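Local coordinates for protein abietadiene synthase, chloroplastic (Abies grandis, PDB 3S9V) that is a plastid-targeted, largely alpha-helical enzyme of the terpene synthase family, joining an N-terminal terpene synthase domain to a metal-binding one, at residues E30-T35 with Y463-K468; E433-I438 with L469-V474; T279-G284 with R331-N336; E39-F44 with K290-E295. One frame throughout, in Å; residues are numbered along the deposited sequence.

Contact 1: residues E30-T35 with Y463-K468; sequences EKRIET and YLELAK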
# COMPACT_ATOMS: atom_id res chain seq x y z
N GLU A 30 -23.72 -3.68 -13.68
CA GLU A 30 -23.28 -5.03 -13.35
C GLU A 30 -22.57 -5.65 -14.54
O GLU A 30 -21.57 -6.36 -14.39
CB GLU A 30 -24.47 -5.90 -12.94
CG GLU A 30 -24.06 -7.28 -12.44
CD GLU A 30 -23.26 -7.23 -11.15
OE1 GLU A 30 -22.63 -8.25 -10.79
OE2 GLU A 30 -23.25 -6.17 -10.48
N LYS A 31 -23.09 -5.38 -15.74
CA LYS A 31 -22.48 -5.91 -16.95
C LYS A 31 -21.16 -5.18 -17.19
O LYS A 31 -20.18 -5.77 -17.61
CB LYS A 31 -23.40 -5.70 -18.16
CG LYS A 31 -22.79 -6.14 -19.48
CD LYS A 31 -23.63 -5.66 -20.65
CE LYS A 31 -22.97 -5.98 -21.98
NZ LYS A 31 -23.76 -5.45 -23.13
N ARG A 32 -21.16 -3.88 -16.91
CA ARG A 32 -19.97 -3.07 -17.09
C ARG A 32 -18.87 -3.60 -16.17
O ARG A 32 -17.70 -3.68 -16.57
CB ARG A 32 -20.28 -1.60 -16.76
CG ARG A 32 -19.10 -0.64 -16.91
CD ARG A 32 -18.43 -0.75 -18.29
NE ARG A 32 -17.47 0.34 -18.51
CZ ARG A 32 -16.51 0.33 -19.44
NH1 ARG A 32 -16.38 -0.70 -20.26
NH2 ARG A 32 -15.69 1.37 -19.55
N ILE A 33 -19.25 -3.97 -14.95
CA ILE A 33 -18.32 -4.52 -13.96
C ILE A 33 -17.71 -5.81 -14.51
O ILE A 33 -16.51 -6.05 -14.39
CB ILE A 33 -19.04 -4.80 -12.62
CG1 ILE A 33 -19.35 -3.48 -11.91
CG2 ILE A 33 -18.19 -5.72 -11.73
CD1 ILE A 33 -20.15 -3.63 -10.64
N GLU A 34 -18.55 -6.65 -15.10
CA GLU A 34 -18.08 -7.90 -15.66
C GLU A 34 -17.11 -7.61 -16.81
O GLU A 34 -16.06 -8.25 -16.94
CB GLU A 34 -19.28 -8.72 -16.16
CG GLU A 34 -18.94 -10.11 -16.69
CD GLU A 34 -20.15 -11.05 -16.74
OE1 GLU A 34 -21.18 -10.67 -17.34
OE2 GLU A 34 -20.06 -12.16 -16.18
N THR A 35 -17.47 -6.64 -17.64
CA THR A 35 -16.65 -6.26 -18.78
C THR A 35 -15.27 -5.79 -18.31
O THR A 35 -14.25 -6.28 -18.79
CB THR A 35 -17.32 -5.12 -19.59
OG1 THR A 35 -18.59 -5.57 -20.05
CG2 THR A 35 -16.46 -4.72 -20.78
N TYR A 463 -9.14 0.73 -14.05
CA TYR A 463 -8.99 0.29 -12.67
C TYR A 463 -9.91 1.15 -11.81
O TYR A 463 -10.68 0.64 -11.00
CB TYR A 463 -7.55 0.49 -12.17
CG TYR A 463 -6.49 -0.40 -12.78
CD1 TYR A 463 -6.76 -1.74 -13.06
CD2 TYR A 463 -5.20 0.08 -13.01
CE1 TYR A 463 -5.76 -2.58 -13.55
CE2 TYR A 463 -4.20 -0.75 -13.50
CZ TYR A 463 -4.48 -2.09 -13.77
OH TYR A 463 -3.49 -2.91 -14.26
N LEU A 464 -9.83 2.46 -11.99
CA LEU A 464 -10.62 3.42 -11.23
C LEU A 464 -12.11 3.28 -11.48
O LEU A 464 -12.92 3.40 -10.55
CB LEU A 464 -10.17 4.85 -11.54
CG LEU A 464 -10.86 5.91 -10.67
CD1 LEU A 464 -10.68 5.57 -9.19
CD2 LEU A 464 -10.29 7.28 -10.98
N GLU A 465 -12.49 3.05 -12.73
CA GLU A 465 -13.89 2.90 -13.07
C GLU A 465 -14.44 1.70 -12.32
O GLU A 465 -15.52 1.76 -11.73
CB GLU A 465 -14.04 2.70 -14.58
CG GLU A 465 -15.48 2.57 -15.05
CD GLU A 465 -15.59 2.42 -16.56
OE1 GLU A 465 -16.73 2.37 -17.06
OE2 GLU A 465 -14.54 2.36 -17.23
N LEU A 466 -13.70 0.60 -12.34
CA LEU A 466 -14.14 -0.61 -11.66
C LEU A 466 -14.17 -0.43 -10.14
O LEU A 466 -15.08 -0.90 -9.48
CB LEU A 466 -13.23 -1.78 -12.01
CG LEU A 466 -13.57 -3.09 -11.30
CD1 LEU A 466 -14.99 -3.51 -11.65
CD2 LEU A 466 -12.56 -4.15 -11.72
N ALA A 467 -13.17 0.27 -9.60
CA ALA A 467 -13.08 0.51 -8.16
C ALA A 467 -14.29 1.29 -7.64
O ALA A 467 -14.77 1.03 -6.53
CB ALA A 467 -11.80 1.28 -7.85
N LYS A 468 -14.77 2.25 -8.43
CA LYS A 468 -15.92 3.04 -8.02
C LYS A 468 -17.21 2.24 -8.12
O LYS A 468 -18.01 2.20 -7.18
CB LYS A 468 -16.00 4.32 -8.86
CG LYS A 468 -14.86 5.29 -8.62
CD LYS A 468 -15.04 6.59 -9.40
CE LYS A 468 -13.96 7.60 -9.04
NZ LYS A 468 -14.06 8.83 -9.88

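Contact 2: residues E433-I438 with L469-V474; sequences EARSYI and LDFNKV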
# COMPACT_ATOMS: atom_id res chain seq x y z
N GLU A 433 -9.27 2.29 3.39
CA GLU A 433 -8.08 2.49 2.57
C GLU A 433 -8.51 2.54 1.11
O GLU A 433 -8.03 3.36 0.34
CB GLU A 433 -7.06 1.37 2.75
CG GLU A 433 -5.78 1.60 1.93
CD GLU A 433 -4.67 0.59 2.20
OE1 GLU A 433 -4.33 0.38 3.39
OE2 GLU A 433 -4.13 0.02 1.23
N ALA A 434 -9.42 1.65 0.74
CA ALA A 434 -9.90 1.61 -0.63
C ALA A 434 -10.57 2.93 -1.01
O ALA A 434 -10.39 3.43 -2.12
CB ALA A 434 -10.87 0.45 -0.82
N ARG A 435 -11.34 3.49 -0.08
CA ARG A 435 -12.03 4.74 -0.37
C ARG A 435 -11.01 5.85 -0.54
O ARG A 435 -11.13 6.67 -1.44
CB ARG A 435 -13.01 5.13 0.74
CG ARG A 435 -13.95 6.27 0.33
CD ARG A 435 -14.98 6.56 1.40
NE ARG A 435 -16.20 7.17 0.87
CZ ARG A 435 -16.24 8.37 0.30
NH1 ARG A 435 -17.38 8.85 -0.16
NH2 ARG A 435 -15.13 9.08 0.17
N SER A 436 -10.01 5.85 0.33
CA SER A 436 -8.97 6.87 0.28
C SER A 436 -8.26 6.86 -1.08
O SER A 436 -8.16 7.88 -1.76
CB SER A 436 -7.95 6.64 1.40
OG SER A 436 -7.00 7.68 1.46
N TYR A 437 -7.78 5.69 -1.48
CA TYR A 437 -7.06 5.60 -2.74
C TYR A 437 -7.95 5.89 -3.95
O TYR A 437 -7.50 6.48 -4.93
CB TYR A 437 -6.40 4.23 -2.88
CG TYR A 437 -5.26 4.24 -3.87
CD1 TYR A 437 -4.24 5.20 -3.77
CD2 TYR A 437 -5.21 3.33 -4.92
CE1 TYR A 437 -3.21 5.24 -4.69
CE2 TYR A 437 -4.17 3.37 -5.85
CZ TYR A 437 -3.18 4.32 -5.73
OH TYR A 437 -2.16 4.37 -6.65
N ILE A 438 -9.21 5.48 -3.87
CA ILE A 438 -10.15 5.74 -4.96
C ILE A 438 -10.20 7.24 -5.25
O ILE A 438 -10.37 7.66 -6.39
CB ILE A 438 -11.56 5.21 -4.60
CG1 ILE A 438 -11.57 3.69 -4.74
CG2 ILE A 438 -12.63 5.86 -5.49
CD1 ILE A 438 -12.91 3.05 -4.49
N LEU A 469 -17.41 1.58 -9.25
CA LEU A 469 -18.61 0.77 -9.45
C LEU A 469 -18.70 -0.34 -8.40
O LEU A 469 -19.77 -0.61 -7.86
CB LEU A 469 -18.61 0.15 -10.85
CG LEU A 469 -18.92 1.08 -12.03
CD1 LEU A 469 -18.63 0.37 -13.35
CD2 LEU A 469 -20.38 1.51 -11.97
N ASP A 470 -17.57 -0.97 -8.11
CA ASP A 470 -17.55 -2.07 -7.15
C ASP A 470 -17.75 -1.57 -5.73
O ASP A 470 -18.46 -2.21 -4.94
CB ASP A 470 -16.23 -2.85 -7.26
CG ASP A 470 -16.27 -4.19 -6.52
OD1 ASP A 470 -17.19 -4.99 -6.78
OD2 ASP A 470 -15.37 -4.45 -5.69
N PHE A 471 -17.15 -0.44 -5.40
CA PHE A 471 -17.28 0.12 -4.06
C PHE A 471 -18.72 0.52 -3.75
O PHE A 471 -19.21 0.27 -2.64
CB PHE A 471 -16.37 1.34 -3.89
CG PHE A 471 -16.38 1.91 -2.50
CD1 PHE A 471 -17.38 2.79 -2.10
CD2 PHE A 471 -15.39 1.56 -1.58
CE1 PHE A 471 -17.39 3.32 -0.82
CE2 PHE A 471 -15.39 2.08 -0.29
CZ PHE A 471 -16.39 2.96 0.09
N ASN A 472 -19.39 1.13 -4.71
CA ASN A 472 -20.78 1.54 -4.50
C ASN A 472 -21.72 0.33 -4.49
O ASN A 472 -22.68 0.30 -3.73
CB ASN A 472 -21.22 2.55 -5.57
CG ASN A 472 -20.50 3.88 -5.45
OD1 ASN A 472 -20.17 4.31 -4.34
ND2 ASN A 472 -20.27 4.54 -6.57
N LYS A 473 -21.44 -0.66 -5.33
CA LYS A 473 -22.27 -1.86 -5.38
C LYS A 473 -22.22 -2.56 -4.03
O LYS A 473 -23.23 -3.06 -3.54
CB LYS A 473 -21.77 -2.83 -6.45
CG LYS A 473 -22.41 -4.21 -6.37
CD LYS A 473 -21.70 -5.21 -7.27
CE LYS A 473 -22.20 -6.62 -7.04
NZ LYS A 473 -21.39 -7.62 -7.78
N VAL A 474 -21.03 -2.59 -3.43
CA VAL A 474 -20.84 -3.23 -2.12
C VAL A 474 -21.52 -2.42 -1.00
O VAL A 474 -22.23 -2.97 -0.15
CB VAL A 474 -19.34 -3.38 -1.79
CG1 VAL A 474 -19.15 -3.94 -0.40
CG2 VAL A 474 -18.68 -4.28 -2.81

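Contact 3: residues T279-G284 with R331-N336; sequences TVERLG and RLHGYN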
# COMPACT_ATOMS: atom_id res chain seq x y z
N THR A 279 -1.85 -1.57 -7.14
CA THR A 279 -2.94 -0.69 -7.57
C THR A 279 -4.31 -1.32 -7.35
O THR A 279 -5.19 -0.69 -6.78
CB THR A 279 -2.80 -0.32 -9.06
OG1 THR A 279 -1.57 0.39 -9.25
CG2 THR A 279 -3.95 0.57 -9.51
N VAL A 280 -4.49 -2.55 -7.82
CA VAL A 280 -5.78 -3.22 -7.66
C VAL A 280 -6.06 -3.59 -6.19
O VAL A 280 -7.22 -3.69 -5.78
CB VAL A 280 -5.88 -4.49 -8.54
CG1 VAL A 280 -5.79 -4.11 -10.00
CG2 VAL A 280 -4.78 -5.47 -8.18
N GLU A 281 -5.00 -3.79 -5.41
CA GLU A 281 -5.21 -4.09 -3.99
C GLU A 281 -5.64 -2.82 -3.26
O GLU A 281 -6.64 -2.84 -2.54
CB GLU A 281 -3.95 -4.66 -3.35
CG GLU A 281 -3.55 -6.03 -3.90
CD GLU A 281 -2.42 -6.67 -3.11
OE1 GLU A 281 -1.38 -6.00 -2.89
OE2 GLU A 281 -2.56 -7.85 -2.72
N ARG A 282 -4.91 -1.73 -3.47
CA ARG A 282 -5.22 -0.44 -2.83
C ARG A 282 -6.59 0.11 -3.23
O ARG A 282 -7.22 0.83 -2.45
CB ARG A 282 -4.16 0.60 -3.18
CG ARG A 282 -2.77 0.31 -2.66
CD ARG A 282 -1.80 1.40 -3.09
NE ARG A 282 -1.88 2.60 -2.27
CZ ARG A 282 -1.19 3.71 -2.51
NH1 ARG A 282 -0.37 3.77 -3.56
NH2 ARG A 282 -1.27 4.75 -1.69
N LEU A 283 -7.03 -0.20 -4.44
CA LEU A 283 -8.33 0.26 -4.92
C LEU A 283 -9.44 -0.67 -4.42
O LEU A 283 -10.62 -0.40 -4.64
CB LEU A 283 -8.36 0.33 -6.45
CG LEU A 283 -7.64 1.50 -7.10
CD1 LEU A 283 -7.73 1.36 -8.62
CD2 LEU A 283 -8.27 2.82 -6.66
N GLY A 284 -9.06 -1.76 -3.76
CA GLY A 284 -10.02 -2.70 -3.21
C GLY A 284 -10.73 -3.66 -4.14
O GLY A 284 -11.74 -4.25 -3.75
N ARG A 331 5.60 -10.59 0.82
CA ARG A 331 5.46 -11.06 2.18
C ARG A 331 4.00 -11.32 2.51
O ARG A 331 3.65 -12.38 3.03
CB ARG A 331 6.02 -10.04 3.17
CG ARG A 331 5.52 -10.25 4.60
CD ARG A 331 6.38 -9.52 5.60
NE ARG A 331 7.67 -10.17 5.75
CZ ARG A 331 8.62 -9.76 6.59
NH1 ARG A 331 9.76 -10.43 6.66
NH2 ARG A 331 8.42 -8.69 7.35
N LEU A 332 3.14 -10.35 2.20
CA LEU A 332 1.72 -10.54 2.50
C LEU A 332 1.12 -11.71 1.75
O LEU A 332 0.17 -12.33 2.23
CB LEU A 332 0.93 -9.26 2.20
CG LEU A 332 1.19 -8.10 3.17
CD1 LEU A 332 0.47 -6.85 2.71
CD2 LEU A 332 0.73 -8.48 4.57
N HIS A 333 1.68 -12.05 0.59
CA HIS A 333 1.14 -13.17 -0.17
C HIS A 333 1.78 -14.53 0.10
O HIS A 333 1.63 -15.46 -0.68
CB HIS A 333 1.18 -12.85 -1.67
CG HIS A 333 0.13 -11.87 -2.09
ND1 HIS A 333 -1.03 -12.25 -2.72
CD2 HIS A 333 0.05 -10.53 -1.91
CE1 HIS A 333 -1.79 -11.19 -2.91
NE2 HIS A 333 -1.16 -10.13 -2.43
N GLY A 334 2.51 -14.63 1.22
CA GLY A 334 3.12 -15.89 1.61
C GLY A 334 4.46 -16.32 1.05
O GLY A 334 4.87 -17.47 1.24
N TYR A 335 5.16 -15.42 0.35
CA TYR A 335 6.45 -15.75 -0.22
C TYR A 335 7.55 -15.61 0.83
O TYR A 335 7.42 -14.81 1.77
CB TYR A 335 6.73 -14.84 -1.41
CG TYR A 335 5.83 -15.11 -2.59
CD1 TYR A 335 6.14 -16.10 -3.53
CD2 TYR A 335 4.63 -14.42 -2.75
CE1 TYR A 335 5.28 -16.38 -4.60
CE2 TYR A 335 3.76 -14.69 -3.80
CZ TYR A 335 4.09 -15.67 -4.73
OH TYR A 335 3.23 -15.93 -5.78
N ASN A 336 8.61 -16.39 0.69
CA ASN A 336 9.71 -16.34 1.65
C ASN A 336 10.72 -15.29 1.28
O ASN A 336 11.73 -15.58 0.63
CB ASN A 336 10.40 -17.70 1.77
CG ASN A 336 11.58 -17.67 2.73
OD1 ASN A 336 11.63 -16.83 3.63
ND2 ASN A 336 12.52 -18.59 2.56

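Contact 4: residues E39-F44 with K290-E295; sequences EIKNMF and KEEIKE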
# COMPACT_ATOMS: atom_id res chain seq x y z
N GLU A 39 -11.51 -7.40 -19.01
CA GLU A 39 -10.54 -6.57 -19.71
C GLU A 39 -9.26 -6.40 -18.90
O GLU A 39 -8.16 -6.36 -19.45
CB GLU A 39 -11.15 -5.19 -20.01
CG GLU A 39 -12.17 -5.22 -21.14
CD GLU A 39 -12.76 -3.86 -21.43
OE1 GLU A 39 -13.47 -3.72 -22.46
OE2 GLU A 39 -12.53 -2.92 -20.64
N ILE A 40 -9.42 -6.31 -17.58
CA ILE A 40 -8.29 -6.16 -16.68
C ILE A 40 -7.57 -7.50 -16.54
O ILE A 40 -6.35 -7.54 -16.36
CB ILE A 40 -8.75 -5.63 -15.31
CG1 ILE A 40 -9.19 -4.18 -15.45
CG2 ILE A 40 -7.63 -5.77 -14.28
CD1 ILE A 40 -9.78 -3.59 -14.18
N LYS A 41 -8.32 -8.59 -16.63
CA LYS A 41 -7.69 -9.91 -16.55
C LYS A 41 -6.81 -10.08 -17.78
O LYS A 41 -5.75 -10.70 -17.72
CB LYS A 41 -8.74 -11.02 -16.50
CG LYS A 41 -9.36 -11.24 -15.13
CD LYS A 41 -10.24 -12.48 -15.15
CE LYS A 41 -10.77 -12.81 -13.77
NZ LYS A 41 -11.56 -14.08 -13.79
N ASN A 42 -7.26 -9.55 -18.91
CA ASN A 42 -6.47 -9.65 -20.14
C ASN A 42 -5.19 -8.83 -19.99
O ASN A 42 -4.13 -9.24 -20.44
CB ASN A 42 -7.27 -9.16 -21.35
CG ASN A 42 -6.57 -9.46 -22.67
OD1 ASN A 42 -6.38 -10.62 -23.04
ND2 ASN A 42 -6.17 -8.41 -23.39
N MET A 43 -5.30 -7.66 -19.35
CA MET A 43 -4.12 -6.83 -19.13
C MET A 43 -3.07 -7.66 -18.39
O MET A 43 -1.91 -7.73 -18.82
CB MET A 43 -4.45 -5.60 -18.30
CG MET A 43 -4.80 -4.36 -19.12
SD MET A 43 -5.33 -2.98 -18.07
CE MET A 43 -3.89 -2.70 -17.15
N PHE A 44 -3.47 -8.29 -17.30
CA PHE A 44 -2.53 -9.10 -16.53
C PHE A 44 -1.92 -10.23 -17.37
O PHE A 44 -0.72 -10.50 -17.26
CB PHE A 44 -3.20 -9.70 -15.29
CG PHE A 44 -3.21 -8.78 -14.11
CD1 PHE A 44 -4.21 -7.82 -13.96
CD2 PHE A 44 -2.21 -8.86 -13.14
CE1 PHE A 44 -4.22 -6.95 -12.87
CE2 PHE A 44 -2.21 -8.00 -12.04
CZ PHE A 44 -3.22 -7.04 -11.91
N LYS A 290 -7.49 -12.97 -8.29
CA LYS A 290 -6.57 -13.77 -7.51
C LYS A 290 -5.61 -14.62 -8.34
O LYS A 290 -4.42 -14.70 -8.01
CB LYS A 290 -7.34 -14.64 -6.51
CG LYS A 290 -8.05 -13.78 -5.45
CD LYS A 290 -8.46 -14.58 -4.21
CE LYS A 290 -9.57 -15.57 -4.50
NZ LYS A 290 -10.85 -14.91 -4.89
N GLU A 291 -6.10 -15.22 -9.42
CA GLU A 291 -5.27 -16.05 -10.28
C GLU A 291 -4.23 -15.24 -11.04
O GLU A 291 -3.11 -15.71 -11.28
CB GLU A 291 -6.13 -16.80 -11.30
CG GLU A 291 -7.11 -17.80 -10.71
CD GLU A 291 -8.10 -18.30 -11.75
OE1 GLU A 291 -8.98 -17.51 -12.17
OE2 GLU A 291 -8.00 -19.48 -12.17
N GLU A 292 -4.60 -14.02 -11.43
CA GLU A 292 -3.70 -13.14 -12.18
C GLU A 292 -2.60 -12.60 -11.28
O GLU A 292 -1.44 -12.55 -11.67
CB GLU A 292 -4.47 -11.97 -12.78
CG GLU A 292 -5.46 -12.33 -13.88
CD GLU A 292 -6.52 -13.30 -13.43
OE1 GLU A 292 -7.17 -13.05 -12.39
OE2 GLU A 292 -6.72 -14.33 -14.12
N ILE A 293 -3.00 -12.19 -10.07
CA ILE A 293 -2.06 -11.64 -9.10
C ILE A 293 -1.08 -12.74 -8.72
O ILE A 293 0.10 -12.47 -8.46
CB ILE A 293 -2.83 -11.14 -7.85
CG1 ILE A 293 -3.69 -9.93 -8.24
CG2 ILE A 293 -1.85 -10.79 -6.73
CD1 ILE A 293 -4.55 -9.39 -7.11
N LYS A 294 -1.56 -13.97 -8.71
CA LYS A 294 -0.74 -15.13 -8.37
C LYS A 294 0.33 -15.32 -9.44
O LYS A 294 1.51 -15.46 -9.14
CB LYS A 294 -1.62 -16.37 -8.27
CG LYS A 294 -1.13 -17.46 -7.33
CD LYS A 294 -0.10 -18.36 -7.97
CE LYS A 294 0.27 -19.50 -7.03
NZ LYS A 294 1.25 -20.43 -7.64
N GLU A 295 -0.11 -15.31 -10.70
CA GLU A 295 0.81 -15.49 -11.82
C GLU A 295 1.86 -14.38 -11.89
O GLU A 295 3.02 -14.62 -12.22
CB GLU A 295 0.01 -15.55 -13.13
CG GLU A 295 0.65 -16.39 -14.22
CD GLU A 295 -0.24 -16.53 -15.46
OE1 GLU A 295 -0.39 -15.53 -16.21
OE2 GLU A 295 -0.79 -17.63 -15.68

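Contact 1: residues E30-T35 with Y463-K468
Arg32 lays the edge of its guanidinium against the carboxylate of Glu465, the two chains crossing at about a right angle; Glu465 OE1 accepts from both NE and NH2, and NH2 is itself shared between the two oxygens. NE makes the one bond of this salt bridge that is not weak, to Glu465 OE1 at 2.6 Å. Arg32 NH2 adds a weak, bent bond to the same OE1 at 2.9 Å and a second weak one to Glu465 OE2 at 2.8 Å. OE1 lies nearly in the guanidinium plane, yet Arg32 NE reaches that oxygen from 46° above the carboxylate plane. With the two planes 60° apart, the flat, side-by-side pairing of two parallel bonds is not formed. Glu465 is fully extended and carries its carboxylate across the gap, whereas Arg32 starts with CG trans to N and then bends at chi2 (53°), which turns the outer chain, and with it NE, toward the acid. Both residues are partly exposed, so the ion pair lies at the solvent-facing margin.

Deeper in, Ile33 and Leu466 mark the closest backbone approach, CA to CA 6.2 Å. The CG2 branch of Ile33 touches CD1 of Leu466 at 3.9 Å, an apolar contact between buried residues. The contact joins the N-terminal helix 29-46 to the start of the long helix 461-491: Ile33 also packs on Leu469, one turn beyond Leu466, Glu465 brushes Leu36, and Leu466 reaches Ile40 and Ile285, while Tyr463 turns to helix 269-282.

Contact 2: residues E433-I438 with L469-V474
Phe471 reaches from helix 461-491 to helix 430-440, touching Ile438 with its CB and the near part of the ring, and Arg435 with the far end of the ring. Its CB lies 3.9 Å from the CD1 methyl of Ile438, and the same methyl stays beside the ring, with CD2 of Phe471 4.1 Å from CD1 of Ile438. Further out the partner changes: CE2 of Phe471 comes within 4.0 Å of Arg435 CB. CZ, the tip, then meets the aliphatic stem of Arg435 and is 4.1 Å from its CD. Phe471 CG, trans to the backbone N (chi1 -176°), directs the ring across the gap.

Arg435 runs extended from CG to NE and crosses the phenylalanine at about a right angle; the guanidinium and ring planes are 87° apart, so the two are not stacked. Its charge is engaged elsewhere: NH2 forms a salt bridge with Glu439 one turn on, and NH1 is hydrogen-bonded to the carbonyl of Gln782. These bonds probably steady the stem.

All three touching residues are buried, the atoms that meet are all hydrocarbon, and the arrangement is helix-to-helix packing within the mainly alpha-helical terpene synthase fold. Around it, the C-terminal end of the chain covers Arg435 and Phe471 through Val784, Phe471 also packs on Arg431 of helix 430-440, and neighbouring Asp470 makes a salt bridge to Arg287, beyond the end of helix 269-282.

Contact 3: residues T279-G284 with R331-N336
Each of the two segments runs out of a helix through a Schellman motif with a glycine at positive phi, and the backbones stay well apart, 11.5 Å between the nearest CA atoms, those of Glu281 and Leu332. In this all-helical terpene synthase N-terminal domain, the last turn of helix 269-282 is linked to the end of helix 320-332 by the side chains of Glu281 and His333. Gly284 turns the first segment away, its N bonded back to Glu281 O. Gly334 does the same after helix 320-332, with its N bonded to Arg331 O and Tyr335 N to Leu330 O.

Glu281 and His333 approach from opposite directions and meet in a His-carboxylate hydrogen bond. Glu281, extended beyond CG, crosses the gap; the His333 side chain, from the first residue to leave helical geometry, comes the other way. The imidazole meets the carboxylate with its NE2 edge, the acceptor lying in the ring plane, and the two flat groups are only 28° apart. On the glutamate, the bond arrives on the syn side of OE2, tilted 23° out of the carboxylate plane. A neighbouring carboxylate would tend to favour a protonated imidazole. Both residues are partly exposed, and the histidine also rests on Ile293 and Leu297 of helix 290-301. The bond is short and fairly straight: His333 NE2 donates to Glu281 OE2 at 2.7 Å, with an N-H...O angle of 160°.

Contact 4: residues E39-F44 with K290-E295
Phe44 and Glu292 cross at about a right angle where helix 29-46 packs on helix 290-301, a helix-on-helix contact in this mainly alpha-helical terpene synthase. The backbones are close here: the CA atoms of Phe44 and Glu292 are 6.1 Å apart. Their first side-chain atoms therefore carry much of the packing, Phe44 CB lying 3.6 Å from Glu292 CB. The ring continues past the glutamate, its CG 3.7 Å from Glu292 CB, with ring and carboxylate planes 77° apart; beyond, it is covered by Ala276 and Val277 of helix 269-282.

Glu292 bends at chi2 (59°), which turns its carboxylate off the line of the chain and alongside Lys41, one turn before Phe44. Lys41, extended beyond CG, runs past the acid and lays its methylenes rather than its ammonium alongside: CG of Lys41 is 3.9 Å from CD of Glu292, and CE of Lys41 is equally far from OE1 of Glu292. Any attraction between the opposite charges is probably long-range. The Lys41 ammonium is almost equally distant from two carboxylates, without a salt bridge to either, NZ being 4.7 Å from Glu292 OE1 and 4.6 Å from Glu291 OE1.

From the N terminus, helix 29-46 opens contact 1 at 30-35 and contact 4 at 39-44. Contact 4 closes far along the chain at 290-295, after contact 3 has opened at 279-284; contact 3 closes at 331-336, so the two cross. Both nest inside the loop that contact 1 completes at 463-468. Contact 2 opens at 433-438, after contacts 3 and 4 have closed, and ends at 469-474, crossing contact 1 on helix 461-491. Tyr463 and Leu283 touch between contacts 1 and 3, His333 and Ile293 between contacts 3 and 4. Together they tie the N-terminal helix and the long helix 461-491 to helices 269-282, 290-301, 320-332 and 430-440.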